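Long-range contacts in VMB-1 (Vibrio alginolyticus, PDB 6LF4), which probably catalyses the zinc-dependent hydrolysis of beta-lactam antibiotics to substituted beta-amino acids, as a periplasmic class B metallo-beta-lactamase: residues A[26-31]-A[54-59]; A[80-85]-A[143-148]. All blocks are in the same frame, centred on the assembly; numbering follows the deposited sequence.

Contact 1: residues A[26-31]-A[54-59]; sequences SYKRVE and TPWTTQ. With LMP ((2~{S},3~{R},4~{S})-2-[(2~{S},3~{R})-1,3-bis(oxidanyl)-1-oxidanylidene-butan-2-yl]-4-[(3~{S},5~{S})-5-(dimethylcarbamoy l)pyrrolidin-3-yl]sulfanyl-3-methyl-3,4-dihydro-2~{H}-pyrrole-5-carboxylic acid), chain G.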
loop_
_atom_site.group_PDB
_atom_site.type_symbol
_atom_site.label_atom_id
_atom_site.label_comp_id
_atom_site.label_asym_id
_atom_site.label_seq_id
_atom_site.Cartn_x
_atom_site.Cartn_y
_atom_site.Cartn_z
ATOM N N SER A 26 -8.621 -6.366 3.715
ATOM C CA SER A 26 -10.032 -5.957 3.528
ATOM C C SER A 26 -10.554 -6.630 2.261
ATOM O O SER A 26 -9.752 -6.897 1.338
ATOM C CB SER A 26 -10.198 -4.481 3.517
ATOM O OG SER A 26 -9.279 -3.892 2.616
ATOM N N TYR A 27 -11.833 -6.987 2.275
ATOM C CA TYR A 27 -12.425 -7.910 1.271
ATOM C C TYR A 27 -13.408 -7.104 0.433
ATOM O O TYR A 27 -13.984 -6.106 0.922
ATOM C CB TYR A 27 -12.991 -9.160 1.946
ATOM C CG TYR A 27 -11.943 -9.993 2.639
ATOM C CD1 TYR A 27 -11.172 -10.897 1.934
ATOM C CD2 TYR A 27 -11.691 -9.849 3.994
ATOM C CE1 TYR A 27 -10.183 -11.650 2.552
ATOM C CE2 TYR A 27 -10.705 -10.588 4.629
ATOM C CZ TYR A 27 -9.950 -11.498 3.907
ATOM O OH TYR A 27 -8.980 -12.243 4.520
ATOM N N LYS A 28 -13.477 -7.469 -0.843
ATOM C CA LYS A 28 -14.473 -6.956 -1.812
ATOM C C LYS A 28 -14.833 -8.116 -2.748
ATOM O O LYS A 28 -13.922 -8.930 -3.109
ATOM C CB LYS A 28 -13.914 -5.727 -2.530
ATOM C CG LYS A 28 -14.952 -4.738 -3.033
ATOM C CD LYS A 28 -14.347 -3.670 -3.907
ATOM C CE LYS A 28 -15.393 -2.934 -4.714
ATOM N NZ LYS A 28 -16.419 -2.332 -3.830
ATOM N N ARG A 29 -16.131 -8.250 -3.042
ATOM C CA ARG A 29 -16.651 -9.198 -4.061
ATOM C C ARG A 29 -16.108 -8.751 -5.424
ATOM O O ARG A 29 -16.419 -7.623 -5.854
ATOM C CB ARG A 29 -18.183 -9.222 -4.034
ATOM C CG ARG A 29 -18.804 -10.262 -4.960
ATOM C CD ARG A 29 -20.164 -10.765 -4.497
ATOM N NE ARG A 29 -20.126 -11.383 -3.171
ATOM C CZ ARG A 29 -19.669 -12.607 -2.904
ATOM N NH1 ARG A 29 -19.194 -13.374 -3.870
ATOM N NH2 ARG A 29 -19.680 -13.058 -1.659
ATOM N N VAL A 30 -15.269 -9.563 -6.053
ATOM C CA VAL A 30 -14.843 -9.326 -7.461
ATOM C C VAL A 30 -15.065 -10.642 -8.210
ATOM O O VAL A 30 -14.215 -11.576 -8.104
ATOM C CB VAL A 30 -13.398 -8.793 -7.585
ATOM C CG1 VAL A 30 -13.151 -8.141 -8.938
ATOM C CG2 VAL A 30 -13.044 -7.818 -6.474
ATOM N N GLU A 31 -16.202 -10.728 -8.904
ATOM C CA GLU A 31 -16.542 -11.871 -9.786
ATOM C C GLU A 31 -15.340 -12.090 -10.704
ATOM O O GLU A 31 -14.747 -11.115 -11.165
ATOM C CB GLU A 31 -17.827 -11.575 -10.570
ATOM C CG GLU A 31 -19.058 -11.306 -9.709
ATOM C CD GLU A 31 -20.390 -11.327 -10.458
ATOM O OE1 GLU A 31 -21.448 -11.185 -9.799
ATOM O OE2 GLU A 31 -20.378 -11.492 -11.701
ATOM N N THR A 54 -5.646 2.666 2.906
ATOM C CA THR A 54 -6.954 2.458 3.568
ATOM C C THR A 54 -7.545 1.144 3.073
ATOM O O THR A 54 -7.274 0.711 1.955
ATOM C CB THR A 54 -7.935 3.607 3.322
ATOM O OG1 THR A 54 -8.370 3.519 1.965
ATOM C CG2 THR A 54 -7.332 4.967 3.596
ATOM N N PRO A 55 -8.361 0.455 3.900
ATOM C CA PRO A 55 -9.146 -0.676 3.420
ATOM C C PRO A 55 -9.986 -0.332 2.185
ATOM O O PRO A 55 -10.249 0.827 1.908
ATOM C CB PRO A 55 -10.031 -1.017 4.632
ATOM C CG PRO A 55 -9.153 -0.635 5.787
ATOM C CD PRO A 55 -8.543 0.687 5.343
ATOM N N TRP A 56 -10.379 -1.389 1.493
ATOM C CA TRP A 56 -10.997 -1.395 0.148
ATOM C C TRP A 56 -12.444 -0.888 0.199
ATOM O O TRP A 56 -12.924 -0.367 -0.816
ATOM C CB TRP A 56 -10.931 -2.822 -0.393
ATOM C CG TRP A 56 -10.898 -2.913 -1.881
ATOM C CD1 TRP A 56 -11.201 -1.946 -2.798
ATOM C CD2 TRP A 56 -10.518 -4.074 -2.624
ATOM N NE1 TRP A 56 -11.033 -2.430 -4.064
ATOM C CE2 TRP A 56 -10.608 -3.731 -3.989
ATOM C CE3 TRP A 56 -10.106 -5.359 -2.268
ATOM C CZ2 TRP A 56 -10.298 -4.639 -4.996
ATOM C CZ3 TRP A 56 -9.784 -6.253 -3.268
ATOM C CH2 TRP A 56 -9.884 -5.894 -4.611
ATOM N N THR A 57 -13.121 -1.059 1.333
ATOM C CA THR A 57 -14.525 -0.633 1.547
ATOM C C THR A 57 -14.555 0.358 2.711
ATOM O O THR A 57 -13.724 0.216 3.627
ATOM C CB THR A 57 -15.418 -1.857 1.804
ATOM O OG1 THR A 57 -15.017 -2.470 3.028
ATOM C CG2 THR A 57 -15.353 -2.891 0.697
ATOM N N THR A 58 -15.490 1.308 2.686
ATOM C CA THR A 58 -15.764 2.238 3.814
ATOM C C THR A 58 -16.025 1.454 5.106
ATOM O O THR A 58 -15.589 1.937 6.166
ATOM C CB THR A 58 -16.931 3.171 3.490
ATOM O OG1 THR A 58 -16.801 3.520 2.113
ATOM C CG2 THR A 58 -16.962 4.402 4.366
ATOM N N GLN A 59 -16.670 0.281 5.027
ATOM C CA GLN A 59 -17.007 -0.553 6.221
ATOM C C GLN A 59 -15.726 -1.152 6.815
ATOM O O GLN A 59 -15.534 -1.050 8.047
ATOM C CB GLN A 59 -18.021 -1.650 5.877
ATOM C CG GLN A 59 -19.473 -1.212 6.058
ATOM C CD GLN A 59 -19.832 -0.931 7.500
ATOM O OE1 GLN A 59 -19.676 -1.783 8.380
ATOM N NE2 GLN A 59 -20.320 0.277 7.752
HETATM C C1 LMP G . -7.643 -5.844 -9.092
HETATM C C2 LMP G . -6.327 -6.467 -9.588
HETATM C C3 LMP G . -5.273 -5.639 -8.895
HETATM O O7A LMP G . -5.730 -11.261 -9.178
HETATM C C6A LMP G . -6.266 -11.745 -8.180
HETATM N N7A LMP G . -6.372 -13.074 -7.991
HETATM C C9A LMP G . -5.705 -14.040 -8.867
HETATM C C8A LMP G . -7.161 -13.642 -6.895
HETATM C C5A LMP G . -6.849 -10.863 -7.084
HETATM C C2A LMP G . -7.875 -9.868 -7.648
HETATM N N3A LMP G . -5.813 -10.030 -6.457
HETATM C C4A LMP G . -6.264 -8.636 -6.397
HETATM C C1A LMP G . -7.155 -8.527 -7.620
HETATM S S21 LMP G . -6.199 -8.232 -9.131
HETATM C C31 LMP G . -4.021 -5.555 -9.273
HETATM O O31 LMP G . -3.767 -5.593 -10.463
HETATM O O32 LMP G . -3.161 -5.441 -8.420
HETATM N N4 LMP G . -5.738 -5.007 -7.874
HETATM C C11 LMP G . -8.536 -5.325 -10.208
HETATM C C5 LMP G . -7.189 -4.782 -8.082
HETATM C C6 LMP G . -7.434 -3.346 -8.548
HETATM C C61 LMP G . -8.415 -2.594 -7.641
HETATM O O62 LMP G . -9.693 -3.221 -7.725
HETATM C C62 LMP G . -8.543 -1.129 -7.991
HETATM C C7 LMP G . -6.139 -2.553 -8.759
HETATM O O71 LMP G . -5.778 -2.353 -9.935
HETATM O O72 LMP G . -5.537 -2.162 -7.738
#
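Trp56 and Lys28 both start with the gamma carbon anti to the backbone N (chi1 -153° in each), which sends the indole of Trp56 toward strand 21-29 and lays the lysine chain across it. This is one flank of the active site in the alpha-beta/beta-alpha metallo-beta-lactamase fold: the end of strand 21-29, where it runs into the loop before strand 35-45, meets the turn that leads into helix 58-69. The aliphatic part of Lys28 does the touching. Its CD sits over the face of the five-membered ring of Trp56, 3.6 Å from the centroid, as a CH-pi contact, while CB of Lys28 lies 3.8 Å from Trp56 CE3 on that same face. The ammonium is too far off for more than a weak cation-pi attraction. Farther along, Val30 CG2 comes within 4.1 Å of Trp56 CH2, approaching the ring obliquely.

At the other end of the contact the Ser26 side chain ties strand 21-29 to the backbone of Trp56. Ser26 OG, held between its own backbone N and carbonyl carbon, accepts a nearly straight bond from Trp56 N (3.0 Å, 159° at the hydrogen). Beside it Ser26 CB packs on Pro55 CB at 3.6 Å. Thr57 divides its labour: OG1 turns to Gly60 N and caps the helix, and CG2 rests 3.5 Å from Tyr27 O. Around the indole, Ala38 of strand 35-45 adds a further side-chain contact, and the ring of His205, a ligand of the second zinc, meets it with the planes inclined. Trp56 thus lies between the strand and the zinc site, with the bound hydrolysed carbapenem LMP at its rim: the hydroxyl O62 of LMP reaches Trp56 CZ2 near the ring plane, 3.1 Å away.

Contact 2: residues A[80-85]-A[143-148]; sequences VTHFHE and GHTEDN. With ZN (zinc ion), chain E; LMP ((2~{S},3~{R},4~{S})-2-[(2~{S},3~{R})-1,3-bis(oxidanyl)-1-oxidanylidene-butan-2-yl]-4-[(3~{S},5~{S})-5-(dimethylcarbamoy l)pyrrolidin-3-yl]sulfanyl-3-methyl-3,4-dihydro-2~{H}-pyrrole-5-carboxylic acid), chain G.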
loop_
_atom_site.group_PDB
_atom_site.type_symbol
_atom_site.label_atom_id
_atom_site.label_comp_id
_atom_site.label_asym_id
_atom_site.label_seq_id
_atom_site.Cartn_x
_atom_site.Cartn_y
_atom_site.Cartn_z
ATOM N N VAL A 80 -1.256 6.809 1.484
ATOM C CA VAL A 80 -1.867 6.010 0.384
ATOM C C VAL A 80 -0.780 5.758 -0.669
ATOM O O VAL A 80 -0.019 6.697 -0.983
ATOM C CB VAL A 80 -3.110 6.709 -0.186
ATOM C CG1 VAL A 80 -4.139 6.984 0.907
ATOM C CG2 VAL A 80 -2.766 7.978 -0.922
ATOM N N THR A 81 -0.702 4.531 -1.169
ATOM C CA THR A 81 0.426 4.043 -2.004
ATOM C C THR A 81 0.102 4.224 -3.498
ATOM O O THR A 81 1.050 4.215 -4.298
ATOM C CB THR A 81 0.862 2.652 -1.530
ATOM O OG1 THR A 81 -0.222 1.731 -1.563
ATOM C CG2 THR A 81 1.430 2.696 -0.121
ATOM N N HIS A 82 -1.164 4.450 -3.864
ATOM C CA HIS A 82 -1.545 4.862 -5.238
ATOM C C HIS A 82 -3.014 5.288 -5.268
ATOM O O HIS A 82 -3.711 5.047 -4.265
ATOM C CB HIS A 82 -1.136 3.795 -6.281
ATOM C CG HIS A 82 -1.990 2.573 -6.360
ATOM N ND1 HIS A 82 -2.030 1.603 -5.376
ATOM C CD2 HIS A 82 -2.800 2.141 -7.355
ATOM C CE1 HIS A 82 -2.823 0.623 -5.768
ATOM N NE2 HIS A 82 -3.285 0.938 -6.988
ATOM N N PHE A 83 -3.444 5.894 -6.380
ATOM C CA PHE A 83 -4.748 6.602 -6.516
ATOM C C PHE A 83 -5.941 5.645 -6.617
ATOM O O PHE A 83 -7.039 6.171 -6.527
ATOM C CB PHE A 83 -4.734 7.592 -7.688
ATOM C CG PHE A 83 -4.913 7.031 -9.078
ATOM C CD1 PHE A 83 -3.854 6.455 -9.768
ATOM C CD2 PHE A 83 -6.132 7.128 -9.732
ATOM C CE1 PHE A 83 -4.018 5.966 -11.058
ATOM C CE2 PHE A 83 -6.294 6.643 -11.026
ATOM C CZ PHE A 83 -5.237 6.064 -11.686
ATOM N N HIS A 84 -5.762 4.329 -6.776
ATOM C CA HIS A 84 -6.894 3.359 -6.868
ATOM C C HIS A 84 -7.609 3.221 -5.510
ATOM O O HIS A 84 -6.992 3.493 -4.462
ATOM C CB HIS A 84 -6.416 1.992 -7.354
ATOM C CG HIS A 84 -5.959 1.974 -8.776
ATOM N ND1 HIS A 84 -5.163 0.976 -9.287
ATOM C CD2 HIS A 84 -6.186 2.833 -9.786
ATOM C CE1 HIS A 84 -4.931 1.219 -10.559
ATOM N NE2 HIS A 84 -5.550 2.350 -10.888
ATOM N N GLU A 85 -8.860 2.758 -5.536
ATOM C CA GLU A 85 -9.762 2.610 -4.357
ATOM C C GLU A 85 -9.204 1.617 -3.340
ATOM O O GLU A 85 -9.498 1.774 -2.152
ATOM C CB GLU A 85 -11.134 2.083 -4.778
ATOM C CG GLU A 85 -11.986 3.123 -5.460
ATOM C CD GLU A 85 -13.366 2.618 -5.852
ATOM O OE1 GLU A 85 -14.169 3.445 -6.351
ATOM O OE2 GLU A 85 -13.635 1.394 -5.651
ATOM N N GLY A 143 4.889 1.964 -12.608
ATOM C CA GLY A 143 4.739 0.492 -12.696
ATOM C C GLY A 143 3.280 0.136 -12.883
ATOM O O GLY A 143 2.762 0.383 -13.984
ATOM N N HIS A 144 2.636 -0.345 -11.825
ATOM C CA HIS A 144 1.169 -0.567 -11.753
ATOM C C HIS A 144 0.405 0.732 -12.061
ATOM O O HIS A 144 -0.629 0.647 -12.716
ATOM C CB HIS A 144 0.810 -1.170 -10.391
ATOM C CG HIS A 144 -0.659 -1.222 -10.142
ATOM N ND1 HIS A 144 -1.480 -2.143 -10.754
ATOM C CD2 HIS A 144 -1.451 -0.439 -9.393
ATOM C CE1 HIS A 144 -2.728 -1.948 -10.374
ATOM N NE2 HIS A 144 -2.746 -0.902 -9.535
ATOM N N THR A 145 0.866 1.887 -11.571
ATOM C CA THR A 145 0.372 3.232 -11.932
ATOM C C THR A 145 1.592 4.155 -12.091
ATOM O O THR A 145 2.701 3.758 -11.682
ATOM C CB THR A 145 -0.604 3.812 -10.890
ATOM O OG1 THR A 145 0.043 3.798 -9.617
ATOM C CG2 THR A 145 -1.918 3.069 -10.783
ATOM N N GLU A 146 1.386 5.350 -12.635
ATOM C CA GLU A 146 2.392 6.439 -12.687
ATOM C C GLU A 146 2.856 6.788 -11.265
ATOM O O GLU A 146 4.018 7.172 -11.117
ATOM C CB GLU A 146 1.787 7.650 -13.398
ATOM C CG GLU A 146 2.657 8.897 -13.377
ATOM C CD GLU A 146 2.089 10.140 -14.058
ATOM O OE1 GLU A 146 0.846 10.216 -14.261
ATOM O OE2 GLU A 146 2.899 11.035 -14.402
ATOM N N ASP A 147 1.986 6.651 -10.266
ATOM C CA ASP A 147 2.131 7.334 -8.955
ATOM C C ASP A 147 2.525 6.352 -7.860
ATOM O O ASP A 147 2.834 6.849 -6.766
ATOM C CB ASP A 147 0.850 8.047 -8.519
ATOM C CG ASP A 147 -0.324 7.101 -8.329
ATOM O OD1 ASP A 147 -0.488 6.217 -9.168
ATOM O OD2 ASP A 147 -1.072 7.263 -7.355
ATOM N N ASN A 148 2.595 5.051 -8.132
ATOM C CA ASN A 148 2.752 4.035 -7.058
ATOM C C ASN A 148 4.028 4.283 -6.236
ATOM O O ASN A 148 5.088 4.511 -6.832
ATOM C CB ASN A 148 2.753 2.597 -7.550
ATOM C CG ASN A 148 3.639 2.333 -8.748
ATOM O OD1 ASN A 148 4.722 2.926 -8.930
ATOM N ND2 ASN A 148 3.180 1.397 -9.556
HETATM ZN ZN ZN E . -4.234 -0.289 -8.392
HETATM C C1 LMP G . -7.643 -5.844 -9.092
HETATM C C2 LMP G . -6.327 -6.467 -9.588
HETATM C C3 LMP G . -5.273 -5.639 -8.895
HETATM O O7A LMP G . -5.730 -11.261 -9.178
HETATM C C6A LMP G . -6.266 -11.745 -8.180
HETATM N N7A LMP G . -6.372 -13.074 -7.991
HETATM C C9A LMP G . -5.705 -14.040 -8.867
HETATM C C8A LMP G . -7.161 -13.642 -6.895
HETATM C C5A LMP G . -6.849 -10.863 -7.084
HETATM C C2A LMP G . -7.875 -9.868 -7.648
HETATM N N3A LMP G . -5.813 -10.030 -6.457
HETATM C C4A LMP G . -6.264 -8.636 -6.397
HETATM C C1A LMP G . -7.155 -8.527 -7.620
HETATM S S21 LMP G . -6.199 -8.232 -9.131
HETATM C C31 LMP G . -4.021 -5.555 -9.273
HETATM O O31 LMP G . -3.767 -5.593 -10.463
HETATM O O32 LMP G . -3.161 -5.441 -8.420
HETATM N N4 LMP G . -5.738 -5.007 -7.874
HETATM C C11 LMP G . -8.536 -5.325 -10.208
HETATM C C5 LMP G . -7.189 -4.782 -8.082
HETATM C C6 LMP G . -7.434 -3.346 -8.548
HETATM C C61 LMP G . -8.415 -2.594 -7.641
HETATM O O62 LMP G . -9.693 -3.221 -7.725
HETATM C C62 LMP G . -8.543 -1.129 -7.991
HETATM C C7 LMP G . -6.139 -2.553 -8.759
HETATM O O71 LMP G . -5.778 -2.353 -9.935
HETATM O O72 LMP G . -5.537 -2.162 -7.738
#
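His82 meets Asp147, Thr145 and His144 where the loop carrying the HxHxD zinc motif of metallo-beta-lactamases packs against the loop bearing a further histidine ligand, His144. CG of His82 is tucked between its backbone N and carbonyl carbon (chi1 76°), which turns the ring to the metal: NE2 of His82 binds zinc at 2.1 Å. NE2 of His144 lies 2.0 Å from the zinc, the two imidazole planes almost perpendicular (87°). His84 ND1 also binds this zinc, and its far nitrogen, NE2, is bonded to Asp178, a second-shell hold that fixes the ring's rotation. O72 of LMP is a further ligand, 2.4 Å from the zinc.

Asp147 meets the same loop through both carboxylate oxygens. Its OD2 lies 3.2 Å from His82 CA, takes a weak, strongly bent bond from Phe83 N (2.9 Å, 121° at the hydrogen), and is also hydrogen-bonded to Thr107 OG1. OD1 sits at the edge of the Phe83 ring, in its plane, and is also met by Thr145 OG1 from above the carboxylate; the modelled separation there is doubtfully short. Thr145 works with both branches. While OG1 faces His82 CB, the methyl fills the angle between two rings, with CG2 3.6 Å from Phe83 CE1 and 3.5 Å from His84 CE1.

Overall arrangement
Contact 2 is buried, its centre about 9 Å from that of the chain, whereas contact 1, its centre about 14 Å from that of the chain, is only partly buried. Their chemistry follows: 80-85 and 143-148 bring metal ligands together and set a carboxylate beside them, while 26-31 and 54-59 rely on aliphatic and aromatic packing with one backbone-to-serine bond. Both touch LMP: the edge of Trp56 meets its hydroxyl O62, and the histidines meet the carboxylate of O71 and O72. The contact centres are about 17 Å apart, yet the two meet directly where Trp56 CD1 approaches Glu85 C at 4.1 Å, just before Asp86, a ligand of the second zinc.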